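Local structure of endo-beta-mannanase (4QP0) at residues 49-54 and 166-171; 39-44 and 101-106; 35-40 and 93-98. The protein probably cleaves internal beta-1,4-mannosidic linkages at random in mannans, galactomannans and glucomannans, as a secreted glycoside hydrolase of family 5. All blocks are in the same frame, centred on the assembly; numbering follows the deposited sequence.

Contact 1. Residues 49-54 and 166-171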
loop_
_atom_site.group_PDB
_atom_site.type_symbol
_atom_site.label_atom_id
_atom_site.label_comp_id
_atom_site.label_asym_id
_atom_site.label_seq_id
_atom_site.Cartn_x
_atom_site.Cartn_y
_atom_site.Cartn_z
ATOM N N LEU A 49 -10.552 12.742 5.490
ATOM C CA LEU A 49 -9.432 11.840 5.214
ATOM C C LEU A 49 -8.345 12.624 4.495
ATOM O O LEU A 49 -8.604 13.182 3.428
ATOM C CB LEU A 49 -9.888 10.662 4.351
ATOM C CG LEU A 49 -11.028 9.754 4.828
ATOM C CD1 LEU A 49 -11.513 8.877 3.679
ATOM C CD2 LEU A 49 -10.630 8.903 6.025
ATOM N N PRO A 50 -7.133 12.691 5.079
ATOM C CA PRO A 50 -6.050 13.456 4.458
ATOM C C PRO A 50 -5.075 12.635 3.598
ATOM O O PRO A 50 -4.214 13.219 2.933
ATOM C CB PRO A 50 -5.308 14.028 5.670
ATOM C CG PRO A 50 -5.507 13.005 6.742
ATOM C CD PRO A 50 -6.773 12.242 6.438
ATOM N N VAL A 51 -5.200 11.309 3.613
ATOM C CA VAL A 51 -4.272 10.446 2.868
ATOM C C VAL A 51 -5.012 9.347 2.117
ATOM O O VAL A 51 -5.972 8.770 2.637
ATOM C CB VAL A 51 -3.215 9.775 3.792
ATOM C CG1 VAL A 51 -2.319 8.830 2.996
ATOM C CG2 VAL A 51 -2.354 10.812 4.497
ATOM N N VAL A 52 -4.548 9.040 0.905
ATOM C CA VAL A 52 -5.054 7.882 0.173
ATOM C C VAL A 52 -3.915 6.985 -0.381
ATOM O O VAL A 52 -2.902 7.470 -0.904
ATOM C CB VAL A 52 -6.103 8.302 -0.896
ATOM C CG1 VAL A 52 -5.491 9.186 -1.974
ATOM C CG2 VAL A 52 -6.808 7.096 -1.500
ATOM N N ARG A 53 -4.090 5.676 -0.215
ATOM C CA ARG A 53 -3.178 4.684 -0.737
ATOM C C ARG A 53 -3.753 4.166 -2.044
ATOM O O ARG A 53 -4.956 3.932 -2.143
ATOM C CB ARG A 53 -3.053 3.544 0.256
ATOM C CG ARG A 53 -2.034 2.490 -0.120
ATOM C CD ARG A 53 -1.830 1.531 1.032
ATOM N NE ARG A 53 -1.069 0.361 0.623
ATOM C CZ ARG A 53 -1.603 -0.752 0.133
ATOM N NH1 ARG A 53 -2.922 -0.860 -0.010
ATOM N NH2 ARG A 53 -0.815 -1.762 -0.214
ATOM N N THR A 54 -2.896 4.004 -3.048
ATOM C CA THR A 54 -3.345 3.618 -4.388
ATOM C C THR A 54 -2.223 3.012 -5.235
ATOM O O THR A 54 -1.046 3.152 -4.914
ATOM C CB THR A 54 -4.019 4.802 -5.131
ATOM O OG1 THR A 54 -4.522 4.366 -6.402
ATOM C CG2 THR A 54 -3.051 5.960 -5.337
ATOM N N THR A 166 3.439 16.225 -2.249
ATOM C CA THR A 166 2.103 15.629 -2.319
ATOM C C THR A 166 2.132 14.116 -2.087
ATOM O O THR A 166 1.170 13.538 -1.570
ATOM C CB THR A 166 1.439 15.921 -3.676
ATOM O OG1 THR A 166 1.603 17.309 -4.009
ATOM C CG2 THR A 166 -0.027 15.575 -3.624
ATOM N N ILE A 167 3.237 13.486 -2.478
ATOM C CA ILE A 167 3.449 12.066 -2.253
ATOM C C ILE A 167 3.864 11.829 -0.804
ATOM O O ILE A 167 4.836 12.426 -0.318
ATOM C CB ILE A 167 4.518 11.496 -3.224
ATOM C CG1 ILE A 167 4.002 11.544 -4.661
ATOM C CG2 ILE A 167 4.881 10.063 -2.861
ATOM C CD1 ILE A 167 5.094 11.439 -5.701
ATOM N N PHE A 168 3.112 10.956 -0.129
ATOM C CA PHE A 168 3.365 10.553 1.255
ATOM C C PHE A 168 4.621 9.700 1.322
ATOM O O PHE A 168 5.514 9.958 2.134
ATOM C CB PHE A 168 2.178 9.749 1.776
ATOM C CG PHE A 168 2.235 9.427 3.244
ATOM C CD1 PHE A 168 1.418 10.102 4.144
ATOM C CD2 PHE A 168 3.061 8.408 3.726
ATOM C CE1 PHE A 168 1.446 9.802 5.497
ATOM C CE2 PHE A 168 3.091 8.104 5.079
ATOM C CZ PHE A 168 2.278 8.801 5.964
ATOM N N GLY A 169 4.683 8.675 0.475
ATOM C CA GLY A 169 5.819 7.779 0.475
ATOM C C GLY A 169 5.615 6.650 -0.499
ATOM O O GLY A 169 4.509 6.446 -0.993
ATOM N N TRP A 170 6.697 5.926 -0.770
ATOM C CA TRP A 170 6.693 4.765 -1.672
ATOM C C TRP A 170 6.522 3.444 -0.974
ATOM O O TRP A 170 7.090 3.216 0.091
ATOM C CB TRP A 170 7.998 4.718 -2.452
ATOM C CG TRP A 170 8.290 6.001 -3.167
ATOM C CD1 TRP A 170 9.277 6.930 -2.869
ATOM C CD2 TRP A 170 7.568 6.555 -4.321
ATOM N NE1 TRP A 170 9.227 7.994 -3.741
ATOM C CE2 TRP A 170 8.224 7.832 -4.639
ATOM C CE3 TRP A 170 6.494 6.134 -5.099
ATOM C CZ2 TRP A 170 7.803 8.633 -5.695
ATOM C CZ3 TRP A 170 6.082 6.945 -6.166
ATOM C CH2 TRP A 170 6.719 8.165 -6.455
ATOM N N GLU A 171 5.750 2.548 -1.582
ATOM C CA GLU A 171 5.683 1.173 -1.122
ATOM C C GLU A 171 6.219 0.261 -2.205
ATOM O O GLU A 171 5.834 0.379 -3.374
ATOM C CB GLU A 171 4.251 0.780 -0.775
ATOM C CG GLU A 171 3.603 1.676 0.260
ATOM C CD GLU A 171 2.488 0.981 1.004
ATOM O OE1 GLU A 171 1.624 0.346 0.350
ATOM O OE2 GLU A 171 2.492 1.066 2.249
#
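Glu-171 OE1 is gripped by two side chains: it accepts a hydrogen bond from Arg-53 NE at 2.7 Å across this contact and is also hydrogen-bonded to Thr-106 OG1 of the strand between. The arginine bond is nearly straight, 162° at the hydrogen, and forms the heart of a salt bridge. Glu-171 OE1 lies close to the guanidinium plane, at the edge that carries NE, whereas the arginine nitrogen reaches the syn side of OE1 from 34° out of the carboxylate plane. The guanidinium and carboxylate planes are steeply inclined to each other, and Arg-53 NH2 adds just a weak bond to the same OE1 at 3.3 Å. With CG anti to the backbone N (chi1 -175°) and the chain extended as far as NE, Arg-53 spans the gap to a strand that is not its direct neighbour.

Strands 51-55 and 167-171 belong to the parallel barrel of a family 5 TIM-barrel enzyme, and strand 102-106 runs between them. Both charged side chains point to the inside of the barrel. Arg-53 also forms salt bridges with Glu-292, whose OE1 lies close to Glu-171 OE2, and with Glu-293, and hydrogen bonds with Asn-25 and Asn-174, a network that probably fixes its rotation.

Further toward the start of the strands, the interior turns apolar. Val-51 CG2 touches Phe-168 CD1 at 3.9 Å, obliquely to the ring, and Val-51 CG1 approaches the same ring carbon at 4.1 Å. Phe-12 meets the Phe-168 ring edge-to-face.

Contact 2. Residues 39-44 and 101-106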
loop_
_atom_site.group_PDB
_atom_site.type_symbol
_atom_site.label_atom_id
_atom_site.label_comp_id
_atom_site.label_asym_id
_atom_site.label_seq_id
_atom_site.Cartn_x
_atom_site.Cartn_y
_atom_site.Cartn_z
ATOM N N GLN A 39 -13.719 13.377 -7.853
ATOM C CA GLN A 39 -14.751 12.950 -6.907
ATOM C C GLN A 39 -14.146 12.271 -5.678
ATOM O O GLN A 39 -14.508 12.599 -4.546
ATOM C CB GLN A 39 -15.742 12.012 -7.605
ATOM C CG GLN A 39 -16.968 11.629 -6.791
ATOM C CD GLN A 39 -18.020 12.723 -6.757
ATOM O OE1 GLN A 39 -19.060 12.614 -7.409
ATOM N NE2 GLN A 39 -17.753 13.788 -6.003
ATOM N N VAL A 40 -13.220 11.337 -5.909
ATOM C CA VAL A 40 -12.510 10.654 -4.831
ATOM C C VAL A 40 -11.980 11.673 -3.824
ATOM O O VAL A 40 -12.265 11.575 -2.626
ATOM C CB VAL A 40 -11.376 9.758 -5.379
ATOM C CG1 VAL A 40 -10.421 9.314 -4.276
ATOM C CG2 VAL A 40 -11.957 8.544 -6.084
ATOM N N PHE A 41 -11.254 12.673 -4.319
ATOM C CA PHE A 41 -10.604 13.649 -3.448
ATOM C C PHE A 41 -11.556 14.581 -2.705
ATOM O O PHE A 41 -11.282 14.939 -1.566
ATOM C CB PHE A 41 -9.523 14.433 -4.195
ATOM C CG PHE A 41 -8.360 13.587 -4.624
ATOM C CD1 PHE A 41 -7.671 12.803 -3.700
ATOM C CD2 PHE A 41 -7.953 13.561 -5.952
ATOM C CE1 PHE A 41 -6.606 12.008 -4.100
ATOM C CE2 PHE A 41 -6.883 12.773 -6.356
ATOM C CZ PHE A 41 -6.214 11.996 -5.431
ATOM N N SER A 42 -12.664 14.974 -3.324
ATOM C CA SER A 42 -13.627 15.839 -2.622
ATOM C C SER A 42 -14.457 15.062 -1.593
ATOM O O SER A 42 -14.807 15.601 -0.541
ATOM C CB SER A 42 -14.512 16.627 -3.595
ATOM O OG SER A 42 -15.013 15.793 -4.616
ATOM N N ASP A 43 -14.751 13.792 -1.888
ATOM C CA ASP A 43 -15.404 12.904 -0.921
ATOM C C ASP A 43 -14.493 12.686 0.286
ATOM O O ASP A 43 -14.924 12.825 1.436
ATOM C CB ASP A 43 -15.757 11.552 -1.553
ATOM C CG ASP A 43 -16.911 11.633 -2.550
ATOM O OD1 ASP A 43 -17.389 12.744 -2.874
ATOM O OD2 ASP A 43 -17.341 10.556 -3.019
ATOM N N MET A 44 -13.230 12.358 0.010
ATOM C CA MET A 44 -12.208 12.201 1.037
ATOM C C MET A 44 -12.130 13.430 1.918
ATOM O O MET A 44 -12.156 13.315 3.139
ATOM C CB MET A 44 -10.835 11.936 0.406
ATOM C CG MET A 44 -10.560 10.483 0.066
ATOM S SD MET A 44 -8.940 10.257 -0.707
ATOM C CE MET A 44 -7.885 10.515 0.717
ATOM N N ILE A 101 -4.391 16.674 -0.153
ATOM C CA ILE A 101 -4.426 15.251 0.138
ATOM C C ILE A 101 -3.104 14.622 -0.292
ATOM O O ILE A 101 -2.489 15.050 -1.265
ATOM C CB ILE A 101 -5.654 14.574 -0.504
ATOM C CG1 ILE A 101 -6.926 15.020 0.237
ATOM C CG2 ILE A 101 -5.514 13.061 -0.489
ATOM C CD1 ILE A 101 -8.227 14.518 -0.356
ATOM N N LYS A 102 -2.671 13.622 0.464
ATOM C CA LYS A 102 -1.378 12.994 0.282
ATOM C C LYS A 102 -1.540 11.571 -0.282
ATOM O O LYS A 102 -2.593 10.950 -0.116
ATOM C CB LYS A 102 -0.646 12.997 1.618
ATOM C CG LYS A 102 -0.277 14.391 2.104
ATOM C CD LYS A 102 1.232 14.554 2.210
ATOM C CE LYS A 102 1.637 15.859 2.879
ATOM N NZ LYS A 102 1.992 16.918 1.890
ATOM N N LEU A 103 -0.508 11.067 -0.955
ATOM C CA LEU A 103 -0.619 9.807 -1.693
ATOM C C LEU A 103 0.408 8.776 -1.273
ATOM O O LEU A 103 1.589 9.085 -1.196
ATOM C CB LEU A 103 -0.455 10.054 -3.194
ATOM C CG LEU A 103 -1.534 10.795 -3.979
ATOM C CD1 LEU A 103 -0.921 11.400 -5.226
ATOM C CD2 LEU A 103 -2.686 9.873 -4.352
ATOM N N ILE A 104 -0.041 7.549 -1.014
ATOM C CA ILE A 104 0.871 6.417 -0.812
ATOM C C ILE A 104 0.850 5.558 -2.076
ATOM O O ILE A 104 -0.134 4.880 -2.355
ATOM C CB ILE A 104 0.498 5.565 0.429
ATOM C CG1 ILE A 104 0.579 6.396 1.722
ATOM C CG2 ILE A 104 1.416 4.370 0.554
ATOM C CD1 ILE A 104 0.086 5.674 2.959
ATOM N N PHE A 105 1.927 5.611 -2.849
ATOM C CA PHE A 105 1.996 4.891 -4.119
ATOM C C PHE A 105 2.633 3.528 -3.937
ATOM O O PHE A 105 3.752 3.422 -3.431
ATOM C CB PHE A 105 2.789 5.685 -5.165
ATOM C CG PHE A 105 1.998 6.774 -5.857
ATOM C CD1 PHE A 105 0.763 6.504 -6.450
ATOM C CD2 PHE A 105 2.510 8.065 -5.958
ATOM C CE1 PHE A 105 0.046 7.510 -7.094
ATOM C CE2 PHE A 105 1.797 9.069 -6.603
ATOM C CZ PHE A 105 0.567 8.790 -7.171
ATOM N N THR A 106 1.920 2.485 -4.349
ATOM C CA THR A 106 2.442 1.122 -4.290
ATOM C C THR A 106 2.994 0.768 -5.669
ATOM O O THR A 106 2.319 0.954 -6.681
ATOM C CB THR A 106 1.346 0.131 -3.838
ATOM O OG1 THR A 106 0.729 0.616 -2.635
ATOM C CG2 THR A 106 1.923 -1.252 -3.567
#
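Helix segment 39-44 lies against the start of strand 102-106, the backbones coming nearest where the CA atoms of Phe-41 and Ile-101 stand 7.3 Å apart. Ile-101, just ahead of the strand, carries most of this contact. Its CD1 methyl rests 3.8 Å from Phe-41 CD1 and 3.7 Å from Met-44 CB, between two residues on the same side of the helix. The same methyl approaches the backbone too, with Ile-101 CD1 3.3 Å from Phe-41 O. Its other branch serves the same pair of residues: Ile-101 CG2 meets Met-44 CE at 3.7 Å and Phe-41 CD1 at 3.9 Å. With CG2 anti to the backbone N and CG1 anti to the carbonyl carbon (chi1 -71°), both branches are turned to the helix and each meets both residues.

Met-44 leaves the helix with a straight chi2 and then bends at chi3 (73°), which swings its methyl round to Ile-101. Phe-41 reaches further along the strand, where Leu-103 CD2 lies at the edge of the ring, 4.3 Å from Phe-41 CZ. All four side chains are buried and apolar, filling the layer between helix and barrel wall.

Val-52 of strand 51-55 joins this layer by touching Phe-41, Met-44 and Leu-103, while Ala-96 of helix 87-98 flanks Phe-41 and Leu-103; helix 34-47 therefore packs over two adjacent parallel strands beside the next helix of the barrel.

Contact 3. Residues 35-40 and 93-98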
loop_
_atom_site.group_PDB
_atom_site.type_symbol
_atom_site.label_atom_id
_atom_site.label_comp_id
_atom_site.label_asym_id
_atom_site.label_seq_id
_atom_site.Cartn_x
_atom_site.Cartn_y
_atom_site.Cartn_z
ATOM N N SER A 35 -13.394 13.125 -13.927
ATOM C CA SER A 35 -14.488 13.518 -13.037
ATOM C C SER A 35 -14.478 12.672 -11.756
ATOM O O SER A 35 -14.708 13.187 -10.654
ATOM C CB SER A 35 -15.826 13.375 -13.760
ATOM O OG SER A 35 -16.906 13.704 -12.908
ATOM N N ASN A 36 -14.184 11.382 -11.916
ATOM C CA ASN A 36 -14.159 10.445 -10.796
ATOM C C ASN A 36 -12.902 10.528 -9.937
ATOM O O ASN A 36 -12.955 10.264 -8.734
ATOM C CB ASN A 36 -14.397 9.011 -11.273
ATOM C CG ASN A 36 -15.848 8.745 -11.634
ATOM O OD1 ASN A 36 -16.761 9.443 -11.179
ATOM N ND2 ASN A 36 -16.070 7.720 -12.451
ATOM N N VAL A 37 -11.782 10.904 -10.550
ATOM C CA VAL A 37 -10.544 11.154 -9.812
ATOM C C VAL A 37 -10.756 12.346 -8.893
ATOM O O VAL A 37 -10.362 12.308 -7.729
ATOM C CB VAL A 37 -9.334 11.380 -10.752
ATOM C CG1 VAL A 37 -8.109 11.841 -9.975
ATOM C CG2 VAL A 37 -9.011 10.106 -11.525
ATOM N N LYS A 38 -11.396 13.385 -9.424
ATOM C CA LYS A 38 -11.771 14.574 -8.654
ATOM C C LYS A 38 -12.761 14.248 -7.541
ATOM O O LYS A 38 -12.653 14.773 -6.431
ATOM C CB LYS A 38 -12.360 15.652 -9.578
ATOM C CG LYS A 38 -11.366 16.715 -10.035
ATOM C CD LYS A 38 -11.841 17.430 -11.297
ATOM C CE LYS A 38 -11.013 18.683 -11.563
ATOM N NZ LYS A 38 -10.983 19.107 -12.998
ATOM N N GLN A 39 -13.719 13.377 -7.853
ATOM C CA GLN A 39 -14.751 12.950 -6.907
ATOM C C GLN A 39 -14.146 12.271 -5.678
ATOM O O GLN A 39 -14.508 12.599 -4.546
ATOM C CB GLN A 39 -15.742 12.012 -7.605
ATOM C CG GLN A 39 -16.968 11.629 -6.791
ATOM C CD GLN A 39 -18.020 12.723 -6.757
ATOM O OE1 GLN A 39 -19.060 12.614 -7.409
ATOM N NE2 GLN A 39 -17.753 13.788 -6.003
ATOM N N VAL A 40 -13.220 11.337 -5.909
ATOM C CA VAL A 40 -12.510 10.654 -4.831
ATOM C C VAL A 40 -11.980 11.673 -3.824
ATOM O O VAL A 40 -12.265 11.575 -2.626
ATOM C CB VAL A 40 -11.376 9.758 -5.379
ATOM C CG1 VAL A 40 -10.421 9.314 -4.276
ATOM C CG2 VAL A 40 -11.957 8.544 -6.084
ATOM N N ILE A 93 -1.855 13.102 -8.938
ATOM C CA ILE A 93 -1.017 13.895 -8.034
ATOM C C ILE A 93 -1.474 15.349 -7.980
ATOM O O ILE A 93 -1.373 15.992 -6.937
ATOM C CB ILE A 93 0.469 13.864 -8.452
ATOM C CG1 ILE A 93 0.980 12.423 -8.580
ATOM C CG2 ILE A 93 1.335 14.635 -7.459
ATOM C CD1 ILE A 93 2.363 12.328 -9.197
ATOM N N GLN A 94 -1.952 15.856 -9.115
ATOM C CA GLN A 94 -2.355 17.254 -9.252
ATOM C C GLN A 94 -3.620 17.531 -8.437
ATOM O O GLN A 94 -3.659 18.473 -7.651
ATOM C CB GLN A 94 -2.589 17.597 -10.725
ATOM C CG GLN A 94 -2.821 19.077 -10.985
ATOM C CD GLN A 94 -3.443 19.344 -12.342
ATOM O OE1 GLN A 94 -2.934 20.158 -13.116
ATOM N NE2 GLN A 94 -4.548 18.663 -12.639
ATOM N N GLN A 95 -4.631 16.688 -8.634
ATOM C CA GLN A 95 -5.895 16.795 -7.920
ATOM C C GLN A 95 -5.736 16.486 -6.440
ATOM O O GLN A 95 -6.454 17.059 -5.604
ATOM C CB GLN A 95 -6.954 15.881 -8.543
ATOM C CG GLN A 95 -7.360 16.261 -9.958
ATOM C CD GLN A 95 -7.594 17.746 -10.124
ATOM O OE1 GLN A 95 -7.107 18.356 -11.076
ATOM N NE2 GLN A 95 -8.331 18.341 -9.190
ATOM N N ALA A 96 -4.796 15.597 -6.112
ATOM C CA ALA A 96 -4.470 15.336 -4.709
ATOM C C ALA A 96 -3.963 16.620 -4.048
ATOM O O ALA A 96 -4.547 17.085 -3.058
ATOM C CB ALA A 96 -3.454 14.212 -4.582
ATOM N N ALA A 97 -2.908 17.195 -4.638
ATOM C CA ALA A 97 -2.281 18.444 -4.186
ATOM C C ALA A 97 -3.259 19.611 -4.123
ATOM O O ALA A 97 -3.156 20.460 -3.240
ATOM C CB ALA A 97 -1.105 18.806 -5.083
ATOM N N SER A 98 -4.191 19.661 -5.068
ATOM C CA SER A 98 -5.242 20.676 -5.053
ATOM C C SER A 98 -6.126 20.580 -3.798
ATOM O O SER A 98 -6.657 21.585 -3.330
ATOM C CB SER A 98 -6.097 20.568 -6.321
ATOM O OG SER A 98 -7.331 21.254 -6.170
#
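Two helices of the outer ring of the TIM barrel, 34-47 and 87-98, meet here near the protein surface, coming closest where the CA atoms of Lys-38 and Gln-95 are 6.3 Å apart. The contact is built mainly from these two residues, and it is the aliphatic part of the lysine that does the touching. Gln-95 NE2 sits 3.5 Å from Lys-38 CG and 3.6 Å from Lys-38 CE, so the amide nitrogen lies alongside the methylene chain. The lysine is extended beyond CG, whereas the glutamine folds at chi2 (-45°), a bend that lays its amide beside that chain. Gln-95 CD follows at 3.8 Å from Lys-38 CE. On the buried side Val-37 CG1 comes to 4.4 Å from Gln-95 CB, a looser approach, and the far end of the lysine makes a weak hydrogen bond with the hydroxyl of Tyr-91, one turn earlier on the second helix. Val-37 also packs on Tyr-91 and Ile-92 of that helix. Deeper in, Phe-41 of helix 34-47 rests on Gln-95, and Ile-93 of helix 87-98 in turn lies against Leu-103 and Phe-105 of strand 102-106.

The three contacts step outward through one part of the barrel: contact 1 lies within its interior, contact 2 between the strands and the surrounding helices, contact 3 between two helices near solvent. Chemistry changes with depth, from a buried charge network beside an apolar patch, through purely apolar packing, to an amide against a lysine's methylene chain. Contacts 2 and 3 share helix 34-47, which leads into strand 51-55 of contact 1; helix 87-98 of contact 3 likewise leads into strand 102-106 of contact 2. Strand 102-106 is tied to contact 1 by probable backbone hydrogen bonds from Phe-168 N to Leu-103 O and from Glu-171 N to Phe-105 O.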